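Local coordinates for glycosyl hydrolases family 2, sugar binding domain protein (Bacteroides uniformis str. 3978 T3 ii, PDB 6D1P), which probably hydrolyses beta-glucuronides as a family 2 glycoside hydrolase of a human gut bacterium, at residues Met42-Val48 with Gly90-Thr94; Glu36-Gln40 with His71-Asp77; Val122-Ile127 with Ala139-Val145; Ile166-Asn170 with Leu186-Leu190. All coordinates share one frame; numbering follows the deposited sequence.

In the fold
All four contacts belong to the N-terminal beta-sandwich, the sugar binding domain, and all reach its six-stranded sheet. Interactions 2 and 4 lie closest, with centres about 8 Å apart. Their loops pair through Phe73 N and Gly188 O, 2.8 Å apart. Interaction 1 touches the other three; Tyr92 OH and His71 ND1 lie 2.6 Å apart where it meets interaction 2. Interaction 3 sits at the far edge, its centre about 24 Å from that of interaction 2. Ions mark two ends: sodium at the subunit interface in interaction 1, potassium at Asp77 in interaction 2. In interaction 4, Tyr187 hydrogen-bonds Asp333, a sodium ligand in the TIM barrel range.

Interaction 1: Met42-Val48 with Gly90-Thr94; sequences MGSIWEV and GWYRT. With NA (sodium ion), chain L.
Helix-on-sheet packing joins Met42, Ile45 and Val48 to Trp91 in the N-terminal jelly-roll sandwich of this family 2 glycoside hydrolase. The short helix 45-49 and the loop 42-44 before it lie on strand 89-96. The Trp91 indole is the centre of the contact. Val48 CG2 stands over the middle of its six-membered ring in a CH-pi contact, 4.1 Å from the centroid and 11° off the ring normal. Ile45 approaches at about a right angle, with CD1 3.9 Å from Trp91 CZ3. Met42 CG touches the five-membered ring, 3.7 Å from Trp91 CD1. The indole NH is used by Asp41 OD1. Arg93 reaches alongside Val48 with an extended chain. Its NH1 makes a weak bond to Val48 O (3.0 Å, 129°), while its NE is paired with Glu36. Ser44 is the helix N-cap: Glu47 N donates to Ser44 OG over 3.1 Å. Glu47 OE1 in turn accepts from Gly43 N, from above the carboxylate plane, and pairs with Arg172 of the second subunit. This ties the helix start to the dimer interface. Asp434 O of the second subunit shares a sodium ion with Ser44 OG, which lies 2.7 Å from the metal.

Interaction 2: Glu36-Gln40 with His71-Asp77; sequences EFIRQ and HCFNAED. With K (potassium ion), chain J.
Phe37 meets His71 and Phe73 in an aromatic cluster between the end of strand 35-38 and the loop 71-77. At chi1 160° the Phe37 ring leaves the strand beside its own carbonyl carbon, toward the loop. His71 turns an edge to it: CE1 stands 3.3 Å above the Phe37 ring plane, over its centre, and the two planes are 52° apart. The imidazole is hydrogen-bonded at ND1 to Tyr92 OH. Phe73 meets Phe37 obliquely, with the two CE1 atoms 3.4 Å apart. A serine at Phe37 would probably leave His71 CE1 and the Phe73 ring without the surface they pack on. A bend at chi3 (86°) turns the Arg39 guanidinium to the loop, where NH1 meets two acceptors. Phe73 O lies in the guanidinium plane, 3.2 Å from NH1. Asp77 OD2, 3.0 Å from NH1, forms a salt bridge whose hydrogen bond is weak. Water 2 also links Arg39 NH2 to Asp77 OD2, which takes a bond from Tyr86 N as well. Asn74 ND2 reaches the syn lone pair of Asp77 OD1 over 3.0 Å. Thus the Asp77 carboxylate is fixed beside a potassium site built from backbone oxygens of Asp77, Ala78, Asp80 and Val83.

Interaction 3: Val122-Ile127 with Ala139-Val145; sequences VYTTRI and ADITEAV
The chain reverses in a type II' turn from Val122 to Thr125, and Val122 and Ile127, on the two arms of the hairpin, face the place where strand 137-140 gives way to helix 142-149. Tyr123 has a positive phi (44°) in the turn, at a position where glycine is common. The two segments meet through apolar side chains. Ile127 carries much of the contact. Its CG1 branch is anti to the carbonyl carbon and the chain bends at chi2 (-48°), which brings CD1 to Ala144 CB at 3.6 Å. The CG2 branch goes the other way, toward the strand. It lies 3.8 Å from Ala139 CB and 3.4 Å from Asp140 O, and it also meets Ile141 CG2 at 4.0 Å. Val122 fits beside it. Its CG2 touches Ile141 CB at 3.8 Å, the two side chains crossing at about a right angle, while its CB lies 3.9 Å from Ala144 CB. Ala144 therefore offers one methyl to both hairpin residues. Ile141 is at the N-cap position but has no polar group to offer. The residue before it makes an Asx turn instead: Asp140 OD1 accepts from Thr142 N (3.2 Å) and from Thr142 OG1 (2.8 Å). Asp140 OD2 is paired with Arg106. The contact bridges the two sheets of the sandwich at their edges, since strand 125-131 is outermost in one and strand 137-140 in the other. Val122 also packs on strand 162-169, Ile141 on strand 106-111, and Tyr123 of the turn on helix 45-49.

Interaction 4: Ile166-Asn170 with Leu186-Leu190; sequences IRCDN and LYGGL
The end of strand 162-169 in the sugar binding domain sandwich is covered by the loop 186-190, with Asn170 hydrogen-bonded to Leu186 O and Leu190 packing on Cys168. The two segments run nearly antiparallel, 168° apart. With chi1 at 72°, Asn170 CG sits between its backbone N and carbonyl carbon, which turns the amide to the loop. Asn170 ND2 donates to Leu186 O over 3.0 Å at 160°, and the donor lies in the carbonyl plane. ND2 also bonds Tyr86 O, and OD1 accepts from Gly88 N. A leucine in place of Asn170 would probably leave Leu186 O, Tyr86 O and Gly88 N without their bonds to the amide and loosen the loop from the strand. Water 4 donates to Asn170 O (2.8 Å) and Leu186 O (2.6 Å). Gly188 passes close to the amide; a CB there would clash with Asn170 CG. Gly189 CA lies 4.0 Å from Cys168 CB. Leu190 CD2 touches Cys168 SG at 3.7 Å, and Leu190 CD1 meets Ile166 CD1 at 4.1 Å. Ile166 and Leu190 also pack on Phe111 of strand 106-111, in the other sheet. Leu190 thus joins the core between the two antiparallel sheets, as in a jelly-roll beta-sandwich.

Interaction 1: Met42-Val48 with Gly90-Thr94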
loop_
_atom_site.group_PDB
_atom_site.type_symbol
_atom_site.label_atom_id
_atom_site.label_comp_id
_atom_site.label_asym_id
_atom_site.label_seq_id
_atom_site.Cartn_x
_atom_site.Cartn_y
_atom_site.Cartn_z
ATOM N N MET A 42 2.805 8.031 10.497
ATOM C CA MET A 42 3.154 9.428 10.346
ATOM C C MET A 42 4.485 9.684 11.040
ATOM O O MET A 42 4.995 8.837 11.776
ATOM C CB MET A 42 2.031 10.311 10.882
ATOM C CG MET A 42 0.753 10.090 10.096
ATOM S SD MET A 42 0.912 10.695 8.392
ATOM C CE MET A 42 0.832 12.475 8.686
ATOM N N GLY A 43 5.058 10.863 10.782
ATOM C CA GLY A 43 6.416 11.126 11.212
ATOM C C GLY A 43 6.583 11.368 12.694
ATOM O O GLY A 43 7.708 11.292 13.196
ATOM N N SER A 44 5.498 11.681 13.394
ATOM C CA SER A 44 5.478 11.890 14.840
ATOM C C SER A 44 4.043 12.215 15.203
ATOM O O SER A 44 3.231 12.526 14.326
ATOM C CB SER A 44 6.395 13.030 15.285
ATOM O OG SER A 44 5.933 14.260 14.759
ATOM N N ILE A 45 3.728 12.141 16.502
ATOM C CA ILE A 45 2.378 12.514 16.917
ATOM C C ILE A 45 2.152 14.000 16.669
ATOM O O ILE A 45 1.021 14.431 16.388
ATOM C CB ILE A 45 2.124 12.120 18.389
ATOM C CG1 ILE A 45 0.690 12.445 18.796
ATOM C CG2 ILE A 45 3.085 12.829 19.333
ATOM C CD1 ILE A 45 -0.364 11.859 17.891
ATOM N N TRP A 46 3.224 14.806 16.724
ATOM C CA TRP A 46 3.088 16.217 16.379
ATOM C C TRP A 46 2.617 16.380 14.943
ATOM O O TRP A 46 1.708 17.175 14.665
ATOM C CB TRP A 46 4.405 16.959 16.597
ATOM C CG TRP A 46 4.383 18.354 16.028
ATOM C CD1 TRP A 46 5.200 18.856 15.053
ATOM C CD2 TRP A 46 3.468 19.410 16.366
ATOM N NE1 TRP A 46 4.855 20.162 14.768
ATOM C CE2 TRP A 46 3.801 20.526 15.563
ATOM C CE3 TRP A 46 2.407 19.522 17.273
ATOM C CZ2 TRP A 46 3.114 21.738 15.643
ATOM C CZ3 TRP A 46 1.724 20.721 17.349
ATOM C CH2 TRP A 46 2.079 21.819 16.533
ATOM N N GLU A 47 3.211 15.618 14.019
ATOM C CA GLU A 47 2.807 15.701 12.622
ATOM C C GLU A 47 1.335 15.336 12.438
ATOM O O GLU A 47 0.681 15.830 11.508
ATOM C CB GLU A 47 3.698 14.801 11.766
ATOM C CG GLU A 47 3.756 15.251 10.313
ATOM C CD GLU A 47 4.448 14.252 9.403
ATOM O OE1 GLU A 47 4.085 13.047 9.444
ATOM O OE2 GLU A 47 5.354 14.679 8.640
ATOM N N VAL A 48 0.793 14.489 13.312
ATOM C CA VAL A 48 -0.628 14.158 13.238
ATOM C C VAL A 48 -1.463 15.317 13.751
ATOM O O VAL A 48 -2.562 15.578 13.248
ATOM C CB VAL A 48 -0.904 12.868 14.036
ATOM C CG1 VAL A 48 -2.425 12.582 14.168
ATOM C CG2 VAL A 48 -0.173 11.692 13.409
ATOM N N GLY A 90 -1.362 2.408 10.562
ATOM C CA GLY A 90 -2.290 3.403 10.059
ATOM C C GLY A 90 -2.792 4.208 11.232
ATOM O O GLY A 90 -2.662 3.788 12.385
ATOM N N TRP A 91 -3.364 5.377 10.935
ATOM C CA TRP A 91 -3.720 6.340 11.973
ATOM C C TRP A 91 -5.160 6.809 11.841
ATOM O O TRP A 91 -5.647 7.040 10.733
ATOM C CB TRP A 91 -2.811 7.576 11.913
ATOM C CG TRP A 91 -1.436 7.453 12.540
ATOM C CD1 TRP A 91 -0.275 7.067 11.922
ATOM C CD2 TRP A 91 -1.081 7.774 13.889
ATOM N NE1 TRP A 91 0.777 7.121 12.807
ATOM C CE2 TRP A 91 0.306 7.547 14.023
ATOM C CE3 TRP A 91 -1.800 8.227 15.001
ATOM C CZ2 TRP A 91 0.979 7.749 15.222
ATOM C CZ3 TRP A 91 -1.126 8.428 16.191
ATOM C CH2 TRP A 91 0.248 8.194 16.290
ATOM N N TYR A 92 -5.819 7.017 12.975
ATOM C CA TYR A 92 -7.123 7.667 13.023
ATOM C C TYR A 92 -7.040 8.940 13.860
ATOM O O TYR A 92 -6.242 9.022 14.797
ATOM C CB TYR A 92 -8.186 6.761 13.635
ATOM C CG TYR A 92 -8.416 5.454 12.933
ATOM C CD1 TYR A 92 -7.621 4.342 13.198
ATOM C CD2 TYR A 92 -9.479 5.306 12.060
ATOM C CE1 TYR A 92 -7.869 3.121 12.581
ATOM C CE2 TYR A 92 -9.731 4.105 11.444
ATOM C CZ TYR A 92 -8.920 3.013 11.702
ATOM O OH TYR A 92 -9.185 1.818 11.067
ATOM N N ARG A 93 -7.880 9.930 13.538
ATOM C CA ARG A 93 -7.930 11.146 14.341
ATOM C C ARG A 93 -9.304 11.787 14.246
ATOM O O ARG A 93 -9.991 11.673 13.223
ATOM C CB ARG A 93 -6.865 12.158 13.919
ATOM C CG ARG A 93 -7.020 12.681 12.508
ATOM C CD ARG A 93 -5.863 13.628 12.146
ATOM N NE ARG A 93 -6.063 14.245 10.840
ATOM C CZ ARG A 93 -5.124 14.880 10.145
ATOM N NH1 ARG A 93 -3.885 15.002 10.617
ATOM N NH2 ARG A 93 -5.429 15.385 8.964
ATOM N N THR A 94 -9.697 12.460 15.327
ATOM C CA THR A 94 -10.976 13.161 15.374
ATOM C C THR A 94 -10.973 14.177 16.514
ATOM O O THR A 94 -10.011 14.297 17.275
ATOM C CB THR A 94 -12.155 12.203 15.547
ATOM O OG1 THR A 94 -13.354 12.946 15.379
ATOM C CG2 THR A 94 -12.171 11.616 16.965
HETATM NA NA NA L . 7.997 15.929 15.149
HETATM O O HOH W 1 8.232 15.941 17.584
#

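Interaction 2: Glu36-Gln40 with His71-Asp77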
loop_
_atom_site.group_PDB
_atom_site.type_symbol
_atom_site.label_atom_id
_atom_site.label_comp_id
_atom_site.label_asym_id
_atom_site.label_seq_id
_atom_site.Cartn_x
_atom_site.Cartn_y
_atom_site.Cartn_z
ATOM N N GLU A 36 -10.893 10.774 10.704
ATOM C CA GLU A 36 -10.003 10.733 9.564
ATOM C C GLU A 36 -9.052 9.554 9.719
ATOM O O GLU A 36 -8.648 9.199 10.832
ATOM C CB GLU A 36 -9.223 12.033 9.431
ATOM C CG GLU A 36 -10.051 13.179 8.889
ATOM C CD GLU A 36 -9.224 14.449 8.666
ATOM O OE1 GLU A 36 -8.384 14.780 9.526
ATOM O OE2 GLU A 36 -9.408 15.104 7.613
ATOM N N PHE A 37 -8.694 8.955 8.589
ATOM C CA PHE A 37 -7.843 7.776 8.600
ATOM C C PHE A 37 -6.819 7.861 7.470
ATOM O O PHE A 37 -7.131 8.359 6.389
ATOM C CB PHE A 37 -8.692 6.502 8.474
ATOM C CG PHE A 37 -7.915 5.328 8.017
ATOM C CD1 PHE A 37 -7.086 4.647 8.904
ATOM C CD2 PHE A 37 -7.966 4.928 6.690
ATOM C CE1 PHE A 37 -6.317 3.579 8.474
ATOM C CE2 PHE A 37 -7.213 3.853 6.257
ATOM C CZ PHE A 37 -6.390 3.172 7.153
ATOM N N ILE A 38 -5.597 7.380 7.719
ATOM C CA ILE A 38 -4.590 7.255 6.666
ATOM C C ILE A 38 -3.855 5.939 6.863
ATOM O O ILE A 38 -3.526 5.572 7.993
ATOM C CB ILE A 38 -3.606 8.458 6.641
ATOM C CG1 ILE A 38 -2.726 8.402 5.405
ATOM C CG2 ILE A 38 -2.696 8.496 7.857
ATOM C CD1 ILE A 38 -1.861 9.640 5.246
ATOM N N ARG A 39 -3.584 5.232 5.772
ATOM C CA ARG A 39 -3.009 3.889 5.866
ATOM C C ARG A 39 -1.476 3.906 5.746
ATOM O O ARG A 39 -0.867 3.336 4.840
ATOM C CB ARG A 39 -3.638 2.975 4.823
ATOM C CG ARG A 39 -3.317 1.529 5.103
ATOM C CD ARG A 39 -4.126 0.615 4.257
ATOM N NE ARG A 39 -3.502 0.380 2.954
ATOM C CZ ARG A 39 -3.937 -0.555 2.111
ATOM N NH1 ARG A 39 -4.982 -1.338 2.457
ATOM N NH2 ARG A 39 -3.328 -0.729 0.943
ATOM N N GLN A 40 -0.853 4.549 6.726
ATOM C CA GLN A 40 0.599 4.626 6.823
ATOM C C GLN A 40 0.938 5.235 8.169
ATOM O O GLN A 40 0.073 5.767 8.869
ATOM C CB GLN A 40 1.218 5.447 5.696
ATOM C CG GLN A 40 0.807 6.916 5.690
ATOM C CD GLN A 40 1.547 7.693 4.611
ATOM O OE1 GLN A 40 1.139 7.710 3.450
ATOM N NE2 GLN A 40 2.652 8.306 4.982
ATOM N N HIS A 71 -14.152 0.441 11.107
ATOM C CA HIS A 71 -13.363 0.575 9.896
ATOM C C HIS A 71 -12.229 -0.438 9.906
ATOM O O HIS A 71 -11.663 -0.762 10.959
ATOM C CB HIS A 71 -12.814 1.988 9.777
ATOM C CG HIS A 71 -11.828 2.145 8.672
ATOM N ND1 HIS A 71 -10.467 2.032 8.872
ATOM C CD2 HIS A 71 -12.004 2.373 7.349
ATOM C CE1 HIS A 71 -9.848 2.203 7.718
ATOM N NE2 HIS A 71 -10.758 2.409 6.780
ATOM N N CYS A 72 -11.877 -0.921 8.716
ATOM C CA CYS A 72 -10.879 -1.972 8.612
ATOM C C CYS A 72 -9.898 -1.664 7.486
ATOM O O CYS A 72 -10.317 -1.296 6.385
ATOM C CB CYS A 72 -11.568 -3.324 8.382
ATOM S SG CYS A 72 -10.442 -4.689 8.129
ATOM N N PHE A 73 -8.593 -1.835 7.770
ATOM C CA PHE A 73 -7.554 -1.625 6.759
ATOM C C PHE A 73 -7.816 -2.438 5.497
ATOM O O PHE A 73 -7.365 -2.067 4.412
ATOM C CB PHE A 73 -6.164 -2.039 7.276
ATOM C CG PHE A 73 -5.622 -1.204 8.413
ATOM C CD1 PHE A 73 -6.367 -0.190 8.995
ATOM C CD2 PHE A 73 -4.349 -1.460 8.899
ATOM C CE1 PHE A 73 -5.852 0.557 10.035
ATOM C CE2 PHE A 73 -3.819 -0.726 9.936
ATOM C CZ PHE A 73 -4.570 0.284 10.516
ATOM N N ASN A 74 -8.502 -3.571 5.620
ATOM C CA ASN A 74 -8.486 -4.570 4.564
ATOM C C ASN A 74 -9.884 -4.819 4.010
ATOM O O ASN A 74 -10.162 -5.895 3.463
ATOM C CB ASN A 74 -7.848 -5.859 5.082
ATOM C CG ASN A 74 -6.574 -5.602 5.873
ATOM O OD1 ASN A 74 -6.581 -5.675 7.099
ATOM N ND2 ASN A 74 -5.469 -5.294 5.172
ATOM N N ALA A 75 -10.759 -3.808 4.149
ATOM C CA ALA A 75 -12.122 -3.875 3.638
ATOM C C ALA A 75 -12.167 -4.369 2.197
ATOM O O ALA A 75 -13.092 -5.090 1.811
ATOM C CB ALA A 75 -12.785 -2.496 3.753
ATOM N N GLU A 76 -11.187 -4.004 1.393
ATOM C CA GLU A 76 -11.166 -4.498 0.025
ATOM C C GLU A 76 -9.954 -5.352 -0.304
ATOM O O GLU A 76 -10.084 -6.314 -1.072
ATOM C CB GLU A 76 -11.233 -3.324 -0.974
ATOM C CG GLU A 76 -12.650 -2.953 -1.382
ATOM C CD GLU A 76 -12.705 -2.126 -2.675
ATOM O OE1 GLU A 76 -13.843 -1.781 -3.110
ATOM O OE2 GLU A 76 -11.619 -1.832 -3.252
ATOM N N ASP A 77 -8.765 -5.020 0.218
ATOM C CA ASP A 77 -7.584 -5.689 -0.299
ATOM C C ASP A 77 -7.414 -7.106 0.248
ATOM O O ASP A 77 -6.568 -7.848 -0.274
ATOM C CB ASP A 77 -6.313 -4.823 -0.071
ATOM C CG ASP A 77 -5.792 -4.820 1.384
ATOM O OD1 ASP A 77 -6.419 -5.365 2.309
ATOM O OD2 ASP A 77 -4.710 -4.239 1.610
HETATM K K K J . -5.430 -10.206 -1.334
HETATM O O HOH W 2 -2.987 -3.465 -0.490
HETATM O O HOH W 3 -3.673 -11.068 0.745
#

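Interaction 3: Val122-Ile127 with Ala139-Val145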
loop_
_atom_site.group_PDB
_atom_site.type_symbol
_atom_site.label_atom_id
_atom_site.label_comp_id
_atom_site.label_asym_id
_atom_site.label_seq_id
_atom_site.Cartn_x
_atom_site.Cartn_y
_atom_site.Cartn_z
ATOM N N VAL A 122 -4.164 11.534 23.408
ATOM C CA VAL A 122 -4.844 12.814 23.579
ATOM C C VAL A 122 -3.844 13.900 23.198
ATOM O O VAL A 122 -2.775 14.014 23.817
ATOM C CB VAL A 122 -5.330 13.006 25.024
ATOM C CG1 VAL A 122 -5.762 14.464 25.253
ATOM C CG2 VAL A 122 -6.451 12.031 25.376
ATOM N N TYR A 123 -4.178 14.698 22.188
ATOM C CA TYR A 123 -3.215 15.636 21.620
ATOM C C TYR A 123 -1.862 14.943 21.430
ATOM O O TYR A 123 -1.790 13.933 20.726
ATOM C CB TYR A 123 -3.107 16.886 22.498
ATOM C CG TYR A 123 -2.369 18.032 21.844
ATOM C CD1 TYR A 123 -1.371 18.714 22.528
ATOM C CD2 TYR A 123 -2.654 18.416 20.535
ATOM C CE1 TYR A 123 -0.674 19.760 21.932
ATOM C CE2 TYR A 123 -1.970 19.462 19.933
ATOM C CZ TYR A 123 -0.973 20.133 20.641
ATOM O OH TYR A 123 -0.279 21.173 20.059
ATOM N N THR A 124 -0.790 15.424 22.066
ATOM C CA THR A 124 0.535 14.868 21.827
ATOM C C THR A 124 0.987 13.913 22.915
ATOM O O THR A 124 2.181 13.615 23.004
ATOM C CB THR A 124 1.570 15.980 21.684
ATOM O OG1 THR A 124 1.703 16.656 22.939
ATOM C CG2 THR A 124 1.143 16.953 20.614
ATOM N N THR A 125 0.069 13.427 23.732
ATOM C CA THR A 125 0.391 12.606 24.886
ATOM C C THR A 125 -0.173 11.208 24.666
ATOM O O THR A 125 -1.380 11.052 24.444
ATOM C CB THR A 125 -0.193 13.226 26.154
ATOM O OG1 THR A 125 0.258 14.580 26.268
ATOM C CG2 THR A 125 0.247 12.440 27.386
ATOM N N ARG A 126 0.688 10.193 24.732
ATOM C CA ARG A 126 0.202 8.824 24.621
ATOM C C ARG A 126 -0.464 8.400 25.922
ATOM O O ARG A 126 0.062 8.647 27.010
ATOM C CB ARG A 126 1.340 7.870 24.276
ATOM C CG ARG A 126 0.920 6.416 24.351
ATOM C CD ARG A 126 1.369 5.596 23.153
ATOM N NE ARG A 126 2.809 5.453 23.080
ATOM C CZ ARG A 126 3.526 4.673 23.877
ATOM N NH1 ARG A 126 4.848 4.623 23.729
ATOM N NH2 ARG A 126 2.933 3.958 24.829
ATOM N N ILE A 127 -1.625 7.769 25.808
ATOM C CA ILE A 127 -2.445 7.396 26.958
ATOM C C ILE A 127 -2.224 5.946 27.351
ATOM O O ILE A 127 -1.966 5.635 28.513
ATOM C CB ILE A 127 -3.937 7.647 26.640
ATOM C CG1 ILE A 127 -4.162 9.085 26.147
ATOM C CG2 ILE A 127 -4.825 7.245 27.838
ATOM C CD1 ILE A 127 -3.494 10.159 27.017
ATOM N N ALA A 139 -8.847 2.975 27.645
ATOM C CA ALA A 139 -7.826 3.985 27.897
ATOM C C ALA A 139 -8.461 5.104 28.706
ATOM O O ALA A 139 -9.451 5.705 28.269
ATOM C CB ALA A 139 -7.244 4.531 26.586
ATOM N N ASP A 140 -7.897 5.382 29.877
ATOM C CA ASP A 140 -8.428 6.399 30.774
ATOM C C ASP A 140 -7.813 7.740 30.389
ATOM O O ASP A 140 -6.636 7.994 30.663
ATOM C CB ASP A 140 -8.131 6.034 32.230
ATOM C CG ASP A 140 -8.980 6.826 33.221
ATOM O OD1 ASP A 140 -9.015 8.069 33.107
ATOM O OD2 ASP A 140 -9.617 6.199 34.109
ATOM N N ILE A 141 -8.602 8.602 29.751
ATOM C CA ILE A 141 -8.072 9.865 29.246
ATOM C C ILE A 141 -8.355 11.022 30.196
ATOM O O ILE A 141 -8.133 12.185 29.835
ATOM C CB ILE A 141 -8.616 10.166 27.847
ATOM C CG1 ILE A 141 -10.120 10.394 27.918
ATOM C CG2 ILE A 141 -8.286 9.023 26.899
ATOM C CD1 ILE A 141 -10.710 10.792 26.611
ATOM N N THR A 142 -8.794 10.722 31.419
ATOM C CA THR A 142 -9.309 11.742 32.329
ATOM C C THR A 142 -8.264 12.812 32.624
ATOM O O THR A 142 -8.530 14.012 32.487
ATOM C CB THR A 142 -9.796 11.073 33.622
ATOM O OG1 THR A 142 -10.865 10.170 33.316
ATOM C CG2 THR A 142 -10.294 12.103 34.614
ATOM N N GLU A 143 -7.064 12.397 33.021
ATOM C CA GLU A 143 -6.061 13.378 33.410
ATOM C C GLU A 143 -5.509 14.138 32.211
ATOM O O GLU A 143 -5.185 15.325 32.330
ATOM C CB GLU A 143 -4.942 12.696 34.202
ATOM C CG GLU A 143 -5.259 12.626 35.689
ATOM C CD GLU A 143 -5.865 13.938 36.201
ATOM O OE1 GLU A 143 -7.110 14.007 36.379
ATOM O OE2 GLU A 143 -5.092 14.909 36.400
ATOM N N ALA A 144 -5.416 13.490 31.049
ATOM C CA ALA A 144 -4.874 14.175 29.881
ATOM C C ALA A 144 -5.864 15.186 29.317
ATOM O O ALA A 144 -5.448 16.238 28.804
ATOM C CB ALA A 144 -4.475 13.162 28.812
ATOM N N VAL A 145 -7.167 14.891 29.400
ATOM C CA VAL A 145 -8.163 15.874 28.993
ATOM C C VAL A 145 -8.058 17.111 29.873
ATOM O O VAL A 145 -8.077 18.252 29.390
ATOM C CB VAL A 145 -9.579 15.276 29.043
ATOM C CG1 VAL A 145 -10.605 16.381 28.936
ATOM C CG2 VAL A 145 -9.788 14.280 27.912
#

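Interaction 4: Ile166-Asn170 with Leu186-Leu190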
loop_
_atom_site.group_PDB
_atom_site.type_symbol
_atom_site.label_atom_id
_atom_site.label_comp_id
_atom_site.label_asym_id
_atom_site.label_seq_id
_atom_site.Cartn_x
_atom_site.Cartn_y
_atom_site.Cartn_z
ATOM N N ILE A 166 -5.424 7.762 17.176
ATOM C CA ILE A 166 -5.233 6.356 17.495
ATOM C C ILE A 166 -4.429 5.718 16.380
ATOM O O ILE A 166 -4.831 5.779 15.212
ATOM C CB ILE A 166 -6.564 5.623 17.672
ATOM C CG1 ILE A 166 -7.392 6.330 18.734
ATOM C CG2 ILE A 166 -6.290 4.183 18.073
ATOM C CD1 ILE A 166 -8.802 5.876 18.787
ATOM N N ARG A 167 -3.307 5.098 16.743
ATOM C CA ARG A 167 -2.457 4.381 15.802
ATOM C C ARG A 167 -2.757 2.893 15.932
ATOM O O ARG A 167 -2.652 2.335 17.029
ATOM C CB ARG A 167 -0.982 4.667 16.083
ATOM C CG ARG A 167 0.023 4.004 15.135
ATOM C CD ARG A 167 1.471 4.262 15.611
ATOM N NE ARG A 167 2.509 3.815 14.677
ATOM C CZ ARG A 167 2.977 2.571 14.611
ATOM N NH1 ARG A 167 2.484 1.621 15.407
ATOM N NH2 ARG A 167 3.926 2.261 13.747
ATOM N N CYS A 168 -3.158 2.257 14.830
ATOM C CA CYS A 168 -3.347 0.810 14.780
ATOM C C CYS A 168 -2.322 0.190 13.849
ATOM O O CYS A 168 -1.943 0.783 12.840
ATOM C CB CYS A 168 -4.748 0.422 14.296
ATOM S SG CYS A 168 -6.022 0.755 15.498
ATOM N N ASP A 169 -1.869 -1.005 14.194
ATOM C CA ASP A 169 -0.856 -1.667 13.394
ATOM C C ASP A 169 -1.154 -3.160 13.328
ATOM O O ASP A 169 -1.417 -3.792 14.361
ATOM C CB ASP A 169 0.545 -1.411 13.974
ATOM C CG ASP A 169 1.614 -2.208 13.270
ATOM O OD1 ASP A 169 2.233 -1.671 12.338
ATOM O OD2 ASP A 169 1.824 -3.392 13.635
ATOM N N ASN A 170 -1.132 -3.711 12.111
ATOM C CA ASN A 170 -1.209 -5.149 11.882
ATOM C C ASN A 170 -0.014 -5.612 11.047
ATOM O O ASN A 170 -0.142 -6.436 10.137
ATOM C CB ASN A 170 -2.546 -5.549 11.233
ATOM C CG ASN A 170 -2.646 -5.110 9.759
ATOM O OD1 ASN A 170 -1.976 -4.153 9.323
ATOM N ND2 ASN A 170 -3.467 -5.814 8.992
ATOM N N LEU A 186 -5.173 -11.470 9.651
ATOM C CA LEU A 186 -4.946 -10.687 10.868
ATOM C C LEU A 186 -5.288 -9.249 10.507
ATOM O O LEU A 186 -4.426 -8.457 10.106
ATOM C CB LEU A 186 -3.514 -10.815 11.375
ATOM C CG LEU A 186 -3.093 -12.013 12.249
ATOM C CD1 LEU A 186 -3.448 -13.358 11.622
ATOM C CD2 LEU A 186 -1.583 -11.959 12.567
ATOM N N TYR A 187 -6.567 -8.918 10.665
ATOM C CA TYR A 187 -7.111 -7.650 10.211
ATOM C C TYR A 187 -6.550 -6.472 11.006
ATOM O O TYR A 187 -6.190 -6.594 12.173
ATOM C CB TYR A 187 -8.635 -7.681 10.328
ATOM C CG TYR A 187 -9.333 -8.370 9.183
ATOM C CD1 TYR A 187 -9.065 -8.002 7.871
ATOM C CD2 TYR A 187 -10.256 -9.393 9.409
ATOM C CE1 TYR A 187 -9.709 -8.611 6.809
ATOM C CE2 TYR A 187 -10.917 -10.021 8.345
ATOM C CZ TYR A 187 -10.626 -9.622 7.041
ATOM O OH TYR A 187 -11.253 -10.207 5.957
ATOM N N GLY A 188 -6.503 -5.312 10.361
ATOM C CA GLY A 188 -6.039 -4.090 10.999
ATOM C C GLY A 188 -7.149 -3.059 11.112
ATOM O O GLY A 188 -8.065 -3.016 10.288
ATOM N N GLY A 189 -7.059 -2.226 12.154
ATOM C CA GLY A 189 -7.876 -1.035 12.292
ATOM C C GLY A 189 -8.876 -1.137 13.435
ATOM O O GLY A 189 -8.892 -2.094 14.211
ATOM N N LEU A 190 -9.725 -0.106 13.523
ATOM C CA LEU A 190 -10.752 0.004 14.565
ATOM C C LEU A 190 -12.035 -0.642 14.048
ATOM O O LEU A 190 -13.049 -0.002 13.754
ATOM C CB LEU A 190 -10.954 1.464 14.960
ATOM C CG LEU A 190 -9.681 2.134 15.507
ATOM C CD1 LEU A 190 -9.800 3.646 15.508
ATOM C CD2 LEU A 190 -9.336 1.614 16.915
HETATM O O HOH W 4 -1.806 -8.690 9.996
#